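Local coordinates for protein Thiosulfate:glutathione sulfurtransferase (Saccharomyces cerevisiae, PDB 3D1P) that transfers sulfur from thiosulfate to glutathione, making S-sulfanylglutathione and sulfite in the hydrogen sulfide metabolism of mitochondria, at residues 45-50 and 97-102; 92-97 and 114-119. One frame throughout, in Å; residues are numbered along the deposited sequence.

Contact 1: 45-50 and 97-102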
ATOM      1  N   ASP A  45      -2.280   0.012   1.399  1.00  3.90           N
ATOM      2  CA  ASP A  45      -3.423  -0.828   1.076  1.00  3.71           C
ATOM      3  C   ASP A  45      -4.522   0.086   0.559  1.00  3.91           C
ATOM      4  O   ASP A  45      -5.038   0.948   1.275  1.00  4.37           O
ATOM      5  CB  ASP A  45      -3.856  -1.558   2.358  1.00  3.86           C
ATOM      6  CG  ASP A  45      -4.962  -2.560   2.174  1.00  4.16           C
ATOM      7  OD1 ASP A  45      -5.807  -2.424   1.274  1.00  4.52           O
ATOM      8  OD2 ASP A  45      -4.988  -3.502   3.009  1.00  5.13           O
ATOM      9  N   VAL A  46      -4.856  -0.070  -0.719  1.00  3.64           N
ATOM     10  CA  VAL A  46      -5.794   0.843  -1.374  1.00  3.77           C
ATOM     11  C   VAL A  46      -7.181   0.224  -1.554  1.00  4.00           C
ATOM     12  O   VAL A  46      -7.994   0.739  -2.318  1.00  4.07           O
ATOM     13  CB  VAL A  46      -5.226   1.423  -2.688  1.00  4.06           C
ATOM     14  CG1 VAL A  46      -3.875   2.050  -2.429  1.00  4.83           C
ATOM     15  CG2 VAL A  46      -5.142   0.424  -3.805  1.00  4.55           C
ATOM     16  N   ARG A  47      -7.477  -0.831  -0.805  1.00  3.76           N
ATOM     17  CA  ARG A  47      -8.852  -1.303  -0.716  1.00  3.93           C
ATOM     18  C   ARG A  47      -9.740  -0.257  -0.024  1.00  3.94           C
ATOM     19  O   ARG A  47      -9.261   0.717   0.556  1.00  4.15           O
ATOM     20  CB  ARG A  47      -8.897  -2.637   0.030  1.00  4.16           C
ATOM     21  CG  ARG A  47      -8.169  -3.761  -0.684  1.00  4.41           C
ATOM     22  CD  ARG A  47      -8.166  -5.064   0.091  1.00  4.36           C
ATOM     23  NE  ARG A  47      -7.505  -4.857   1.385  1.00  4.91           N
ATOM     24  CZ  ARG A  47      -7.739  -5.519   2.489  1.00  4.68           C
ATOM     25  NH1 ARG A  47      -8.575  -6.525   2.526  1.00  6.72           N
ATOM     26  NH2 ARG A  47      -7.111  -5.138   3.592  1.00  5.67           N
ATOM     27  N   GLU A  48     -11.049  -0.474  -0.104  1.00  4.09           N
ATOM     28  CA  GLU A  48     -11.978   0.395   0.597  1.00  4.53           C
ATOM     29  C   GLU A  48     -11.904   0.138   2.100  1.00  4.44           C
ATOM     30  O   GLU A  48     -11.463  -0.924   2.538  1.00  4.87           O
ATOM     31  CB  GLU A  48     -13.401   0.223   0.089  1.00  4.95           C
ATOM     32  CG  GLU A  48     -13.568   0.717  -1.350  1.00  5.30           C
ATOM     33  CD  GLU A  48     -13.180   2.183  -1.490  1.00  5.46           C
ATOM     34  OE1 GLU A  48     -13.796   3.009  -0.773  1.00  7.30           O
ATOM     35  OE2 GLU A  48     -12.229   2.509  -2.223  1.00  5.88           O
ATOM     36  N   PRO A  49     -12.353   1.080   2.916  1.00  5.07           N
ATOM     37  CA  PRO A  49     -12.248   0.906   4.376  1.00  5.88           C
ATOM     38  C   PRO A  49     -12.929  -0.359   4.894  1.00  5.59           C
ATOM     39  O   PRO A  49     -12.440  -0.992   5.820  1.00  6.38           O
ATOM     40  CB  PRO A  49     -12.849   2.202   4.919  1.00  7.08           C
ATOM     41  CG  PRO A  49     -12.556   3.224   3.853  1.00  6.97           C
ATOM     42  CD  PRO A  49     -12.809   2.454   2.587  1.00  6.19           C
ATOM     43  N   SER A  50     -14.066  -0.737   4.306  1.00  6.07           N
ATOM     44  CA  SER A  50     -14.777  -1.920   4.715  1.00  6.89           C
ATOM     45  C   SER A  50     -13.943  -3.152   4.462  1.00  8.82           C
ATOM     46  O   SER A  50     -13.727  -3.929   5.441  1.00 11.66           O
ATOM     47  CB  SER A  50     -16.148  -1.924   4.045  1.00  8.18           C
ATOM     48  OG  SER A  50     -16.048  -1.764   2.656  1.00  9.85           O
ATOM     49  N   TYR A  97      -0.857  -2.189  -2.931  1.00  3.99           N
ATOM     50  CA  TYR A  97      -1.643  -3.407  -3.184  1.00  3.91           C
ATOM     51  C   TYR A  97      -3.103  -3.123  -2.841  1.00  3.74           C
ATOM     52  O   TYR A  97      -3.439  -2.166  -2.150  1.00  3.98           O
ATOM     53  CB  TYR A  97      -1.109  -4.593  -2.375  1.00  4.23           C
ATOM     54  CG  TYR A  97      -0.997  -4.336  -0.900  1.00  4.19           C
ATOM     55  CD1 TYR A  97      -2.052  -4.630  -0.042  1.00  4.31           C
ATOM     56  CD2 TYR A  97       0.149  -3.804  -0.331  1.00  4.31           C
ATOM     57  CE1 TYR A  97      -1.969  -4.402   1.301  1.00  4.59           C
ATOM     58  CE2 TYR A  97       0.252  -3.546   1.017  1.00  4.85           C
ATOM     59  CZ  TYR A  97      -0.805  -3.861   1.857  1.00  4.56           C
ATOM     60  OH  TYR A  97      -0.683  -3.629   3.196  1.00  5.52           O
ATOM     61  N   CYS A  98      -3.948  -4.041  -3.299  1.00  3.72           N
ATOM     62  CA  CYS A  98      -5.379  -4.001  -2.984  1.00  3.59           C
ATOM     63  C   CYS A  98      -5.818  -5.423  -2.580  1.00  3.45           C
ATOM     64  O   CYS A  98      -5.262  -5.982  -1.644  1.00  3.84           O
ATOM     65  CB  CYS A  98      -6.198  -3.328  -4.117  1.00  4.07           C
ATOM     66  SG  CYS A  98      -6.038  -4.114  -5.726  1.00  4.60           S
ATOM     67  N   ALA A  99      -6.837  -5.962  -3.279  1.00  3.83           N
ATOM     68  CA  ALA A  99      -7.308  -7.341  -3.067  1.00  3.72           C
ATOM     69  C   ALA A  99      -6.689  -8.239  -4.143  1.00  3.81           C
ATOM     70  O   ALA A  99      -5.917  -9.130  -3.814  1.00  4.15           O
ATOM     71  CB  ALA A  99      -8.819  -7.405  -3.074  1.00  5.74           C
ATOM     72  N   SER A 100      -7.006  -7.980  -5.418  1.00  4.26           N
ATOM     73  CA  SER A 100      -6.475  -8.783  -6.493  1.00  4.84           C
ATOM     74  C   SER A 100      -5.366  -8.111  -7.303  1.00  4.52           C
ATOM     75  O   SER A 100      -4.755  -8.762  -8.147  1.00  5.77           O
ATOM     76  CB  SER A 100      -7.566  -9.276  -7.448  1.00  6.55           C
ATOM     77  OG  SER A 100      -8.276  -8.250  -8.009  1.00  8.80           O
ATOM     78  N   GLY A 101      -5.083  -6.828  -7.057  1.00  4.88           N
ATOM     79  CA  GLY A 101      -3.963  -6.120  -7.628  1.00  5.06           C
ATOM     80  C   GLY A 101      -4.275  -4.940  -8.525  1.00  4.71           C
ATOM     81  O   GLY A 101      -3.419  -4.087  -8.699  1.00  5.18           O
ATOM     82  N   LYS A 102      -5.447  -4.874  -9.147  1.00  5.31           N
ATOM     83  CA  LYS A 102      -5.668  -3.825 -10.165  1.00  6.25           C
ATOM     84  C   LYS A 102      -5.607  -2.434  -9.562  1.00  5.42           C
ATOM     85  O   LYS A 102      -4.965  -1.518 -10.104  1.00  6.42           O
ATOM     86  CB  LYS A 102      -6.977  -4.012 -10.889  1.00  8.24           C
ATOM     87  CG  LYS A 102      -7.196  -2.963 -11.982  1.00 10.22           C
ATOM     88  CD  LYS A 102      -8.376  -3.253 -12.855  0.50 10.43           C
ATOM     89  CE  LYS A 102      -8.791  -2.066 -13.713  0.50 13.54           C
ATOM     90  NZ  LYS A 102      -9.720  -2.453 -14.776  0.50 16.32           N
TER
HETATM   91  O   HOH W   1      -2.958  -4.048   4.621  1.00  5.79           O
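The Y97 ring carries D45 over one face. D45 CA sits 4.2 Å from the Y97 ring centroid in a CH-pi contact, displaced toward the rim, and D45 CB comes 3.6 Å from Y97 CE1. The D45 carboxylate is turned 51° from the ring. Water 1 lies at the ring edge, in plane, and joins Y97 OH to D45 OD2. In the R47 guanidinium, one edge is taken by the same carboxylate. R47 NE and NH2 grip it side-on, each on the syn lone pair of a different oxygen, with NH2 2.7 Å from D45 OD2. D45 OD1 also accepts from R47 N, 3.1 Å away, which makes an Asx turn. D45 chi1 of -175° turns CG away from the backbone N, and the carboxylate so placed meets R47 and water 1. Three bonds from R47, two to OD1 and one to OD2, fix the rotation of the carboxylate. R47 CG rests 3.4 Å from C98 C, so the arginine stem lies against the backbone of the persulfide-forming cysteine. V46 N donates an almost straight bond to Y97 O (2.9 Å, 171°). V46 CG2 packs on C98 CB. The contact joins the C-terminal ends of the parallel strands 41-45 and 93-97, where the active-site loop of the rhodanese fold begins. Helix 102-112 touches V46, R47 and C98 through R103, and helix 125-131 adds M126 beside R47.

Contact 2: 92-97 and 114-119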
ATOM      1  N   LYS A  92      10.306   7.649   1.316  1.00  7.03           N
ATOM      2  CA  LYS A  92      10.163   6.257   1.679  0.80  6.87           C
ATOM      3  C   LYS A  92       9.814   5.415   0.467  1.00  6.20           C
ATOM      4  O   LYS A  92       9.377   5.912  -0.558  1.00  7.57           O
ATOM      5  CB  LYS A  92       9.073   6.132   2.728  0.80  6.68           C
ATOM      6  CG  LYS A  92       9.469   6.766   4.066  0.80  7.06           C
ATOM      7  CD  LYS A  92       8.420   6.511   5.128  0.80  8.08           C
ATOM      8  CE  LYS A  92       8.697   7.145   6.480  0.80  8.53           C
ATOM      9  NZ  LYS A  92       7.653   6.773   7.462  0.80 11.35           N
ATOM     10  N   GLU A  93       9.997   4.102   0.621  1.00  5.90           N
ATOM     11  CA  GLU A  93       9.488   3.138  -0.339  1.00  5.79           C
ATOM     12  C   GLU A  93       8.013   2.859  -0.020  1.00  5.43           C
ATOM     13  O   GLU A  93       7.708   2.406   1.079  1.00  7.19           O
ATOM     14  CB  GLU A  93      10.245   1.816  -0.259  1.00  6.18           C
ATOM     15  CG  GLU A  93       9.730   0.794  -1.226  1.00  6.50           C
ATOM     16  CD  GLU A  93      10.370  -0.580  -1.129  1.00  6.24           C
ATOM     17  OE1 GLU A  93      11.185  -0.826  -0.234  1.00  9.44           O
ATOM     18  OE2 GLU A  93      10.013  -1.434  -1.974  1.00  8.01           O
ATOM     19  N   LEU A  94       7.127   3.129  -0.964  1.00  5.30           N
ATOM     20  CA  LEU A  94       5.706   2.841  -0.796  1.00  4.81           C
ATOM     21  C   LEU A  94       5.384   1.584  -1.607  1.00  4.73           C
ATOM     22  O   LEU A  94       5.683   1.533  -2.808  1.00  5.65           O
ATOM     23  CB  LEU A  94       4.836   3.987  -1.308  1.00  5.24           C
ATOM     24  CG  LEU A  94       4.562   5.111  -0.305  1.00  5.62           C
ATOM     25  CD1 LEU A  94       5.860   5.813   0.192  1.00  7.25           C
ATOM     26  CD2 LEU A  94       3.591   6.103  -0.918  1.00  6.54           C
ATOM     27  N   ILE A  95       4.794   0.594  -0.952  1.00  4.22           N
ATOM     28  CA  ILE A  95       4.456  -0.684  -1.568  1.00  4.07           C
ATOM     29  C   ILE A  95       2.937  -0.748  -1.696  1.00  3.87           C
ATOM     30  O   ILE A  95       2.242  -0.747  -0.691  1.00  4.97           O
ATOM     31  CB  ILE A  95       4.956  -1.866  -0.747  1.00  4.36           C
ATOM     32  CG1 ILE A  95       6.438  -1.745  -0.443  1.00  5.35           C
ATOM     33  CG2 ILE A  95       4.635  -3.172  -1.489  1.00  5.16           C
ATOM     34  CD1 ILE A  95       6.992  -2.882   0.456  1.00  6.26           C
ATOM     35  N   PHE A  96       2.435  -0.797  -2.926  1.00  4.13           N
ATOM     36  CA  PHE A  96       1.019  -0.678  -3.187  1.00  4.04           C
ATOM     37  C   PHE A  96       0.362  -2.028  -3.445  1.00  4.15           C
ATOM     38  O   PHE A  96       0.910  -2.884  -4.160  1.00  4.70           O
ATOM     39  CB  PHE A  96       0.799   0.157  -4.448  1.00  4.72           C
ATOM     40  CG  PHE A  96       1.125   1.590  -4.247  1.00  5.07           C
ATOM     41  CD1 PHE A  96       0.144   2.500  -3.866  1.00  6.51           C
ATOM     42  CD2 PHE A  96       2.433   2.050  -4.390  1.00  5.56           C
ATOM     43  CE1 PHE A  96       0.474   3.830  -3.661  1.00  7.88           C
ATOM     44  CE2 PHE A  96       2.753   3.384  -4.157  1.00  6.93           C
ATOM     45  CZ  PHE A  96       1.771   4.244  -3.770  1.00  7.62           C
ATOM     46  N   TYR A  97      -0.857  -2.189  -2.931  1.00  3.99           N
ATOM     47  CA  TYR A  97      -1.643  -3.407  -3.184  1.00  3.91           C
ATOM     48  C   TYR A  97      -3.103  -3.123  -2.841  1.00  3.74           C
ATOM     49  O   TYR A  97      -3.439  -2.166  -2.150  1.00  3.98           O
ATOM     50  CB  TYR A  97      -1.109  -4.593  -2.375  1.00  4.23           C
ATOM     51  CG  TYR A  97      -0.997  -4.336  -0.900  1.00  4.19           C
ATOM     52  CD1 TYR A  97      -2.052  -4.630  -0.042  1.00  4.31           C
ATOM     53  CD2 TYR A  97       0.149  -3.804  -0.331  1.00  4.31           C
ATOM     54  CE1 TYR A  97      -1.969  -4.402   1.301  1.00  4.59           C
ATOM     55  CE2 TYR A  97       0.252  -3.546   1.017  1.00  4.85           C
ATOM     56  CZ  TYR A  97      -0.805  -3.861   1.857  1.00  4.56           C
ATOM     57  OH  TYR A  97      -0.683  -3.629   3.196  1.00  5.52           O
ATOM     58  N   HIS A 114       3.351  11.605  -9.270  1.00  7.79           N
ATOM     59  CA  HIS A 114       3.178  12.748  -8.393  1.00  7.83           C
ATOM     60  C   HIS A 114       4.196  12.790  -7.278  1.00  8.28           C
ATOM     61  O   HIS A 114       3.898  13.117  -6.138  1.00  9.87           O
ATOM     62  CB  HIS A 114       1.732  12.843  -7.857  1.00  8.35           C
ATOM     63  CG  HIS A 114       0.739  13.021  -8.946  1.00  8.39           C
ATOM     64  ND1 HIS A 114       0.202  14.199  -9.411  1.00 12.03           N
ATOM     65  CD2 HIS A 114       0.209  12.034  -9.697  1.00  7.75           C
ATOM     66  CE1 HIS A 114      -0.636  13.909 -10.401  1.00 10.24           C
ATOM     67  NE2 HIS A 114      -0.646  12.605 -10.587  1.00 13.52           N
ATOM     68  N   GLY A 115       5.450  12.517  -7.633  1.00  8.04           N
ATOM     69  CA  GLY A 115       6.542  12.826  -6.744  1.00  8.92           C
ATOM     70  C   GLY A 115       7.088  11.723  -5.876  1.00  8.53           C
ATOM     71  O   GLY A 115       8.024  11.980  -5.096  1.00 10.87           O
ATOM     72  N   TYR A 116       6.575  10.493  -6.028  1.00  7.42           N
ATOM     73  CA  TYR A 116       7.101   9.381  -5.273  1.00  7.88           C
ATOM     74  C   TYR A 116       8.018   8.597  -6.197  1.00  8.36           C
ATOM     75  O   TYR A 116       7.569   7.868  -7.068  1.00  9.94           O
ATOM     76  CB  TYR A 116       5.979   8.459  -4.768  1.00  7.27           C
ATOM     77  CG  TYR A 116       5.181   9.083  -3.663  1.00  7.06           C
ATOM     78  CD1 TYR A 116       5.533   8.860  -2.347  1.00  7.23           C
ATOM     79  CD2 TYR A 116       4.072   9.907  -3.922  1.00  7.09           C
ATOM     80  CE1 TYR A 116       4.815   9.415  -1.281  1.00  7.42           C
ATOM     81  CE2 TYR A 116       3.359  10.465  -2.879  1.00  7.13           C
ATOM     82  CZ  TYR A 116       3.723  10.218  -1.564  1.00  7.28           C
ATOM     83  OH  TYR A 116       2.956  10.762  -0.549  1.00  8.85           O
ATOM     84  N   SER A 117       9.322   8.716  -5.972  1.00  9.24           N
ATOM     85  CA  SER A 117      10.350   8.099  -6.799  0.50  9.26           C
ATOM     86  C   SER A 117      10.650   6.662  -6.398  1.00  9.18           C
ATOM     87  O   SER A 117      11.361   5.986  -7.132  1.00 10.73           O
ATOM     88  CB  SER A 117      11.651   8.903  -6.745  0.50 10.04           C
ATOM     89  OG  SER A 117      12.268   8.841  -5.489  0.50 12.56           O
ATOM     90  N   ASN A 118      10.175   6.224  -5.211  1.00  7.59           N
ATOM     91  CA  ASN A 118      10.497   4.884  -4.701  1.00  7.19           C
ATOM     92  C   ASN A 118       9.182   4.179  -4.403  1.00  6.53           C
ATOM     93  O   ASN A 118       8.605   4.334  -3.323  1.00  7.15           O
ATOM     94  CB  ASN A 118      11.373   4.918  -3.469  1.00  8.35           C
ATOM     95  CG  ASN A 118      11.937   3.553  -3.166  1.00  9.59           C
ATOM     96  OD1 ASN A 118      11.526   2.560  -3.772  1.00 12.34           O
ATOM     97  ND2 ASN A 118      12.821   3.459  -2.202  1.00 12.25           N
ATOM     98  N   THR A 119       8.656   3.502  -5.411  1.00  6.94           N
ATOM     99  CA  THR A 119       7.395   2.819  -5.276  1.00  6.53           C
ATOM    100  C   THR A 119       7.544   1.387  -5.802  1.00  6.38           C
ATOM    101  O   THR A 119       8.373   1.091  -6.677  1.00  7.96           O
ATOM    102  CB  THR A 119       6.238   3.493  -6.047  1.00  7.22           C
ATOM    103  OG1 THR A 119       6.501   3.481  -7.448  1.00  9.42           O
ATOM    104  CG2 THR A 119       6.024   4.934  -5.589  1.00  8.55           C
TER
HETATM  105  O   HOH W   2       8.694   7.322  -2.990  1.00  9.01           O
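L94 N donates to N118 O at 3.0 Å, and L94 pairs with the next residue, T119, in a parallel bridge. Two CA-H...O contacts flank this register: E93 CA approaches N118 O, and T119 CA lies 3.3 Å from L94 O. Water 2 bridges K92 O and N118 N, accepting from the latter.

The side chains fall into two groups. In one, L94 reaches Y116 with both methyls. L94 CD2 is 3.5 Å from Y116 CE1 and comes in obliquely. L94 CD1 meets CD1 and CE1 of Y116 from the same side of the ring. Y116 OH is bonded to P88 O, which ties down the far end of the ring. F96 meets T119 by its edge, with CE2 3.9 Å from T119 CG2. T119 OG1 is hydrogen-bonded to Q108 of helix 102-112. F72 stacks edge-to-face on F96.

The other group is E93 and N118. The carboxylate and amide planes are only 10° apart. At chi1 -167° the N118 amide points away from its own N and crosses the E93 stem. N118 ND2 is 3.6 Å from E93 CB, and N118 OD1 is 3.6 Å from E93 CG. Replacing N118 by an alanine removes the amide and would probably leave the aliphatic stem of E93 without its cover. The E93 carboxylate itself bonds Y25 and S120 through OE2.

The chemistry is therefore divided. Backbone polar atoms and a water set the strand pairing. The side chains across it meet chiefly through carbon, while the polar ends of E93, Y116 and T119 are held by residues elsewhere.

Overall arrangement
The two contacts lie about 16 Å apart, centre to centre, on opposite sides of the chain's centre. Both use strand 93-97 of the parallel sheet. Contact 2 pairs the start of this strand with the entry to strand 119-121, and contact 1 joins its end to that of strand 41-45. Y97 belongs to both. Along the chain the segments alternate: 45-50, 92-97, 97-102, 114-119. Helix 102-112 leads from the active-site loop back to 114-119, a right-handed beta-alpha-beta crossover. The contacts also touch, V46 CG1 being 4.3 Å from F96 CD1. Strand 93-97, in the middle of the sheet, is thus held at both ends and leads straight into C98, the persulfide cysteine.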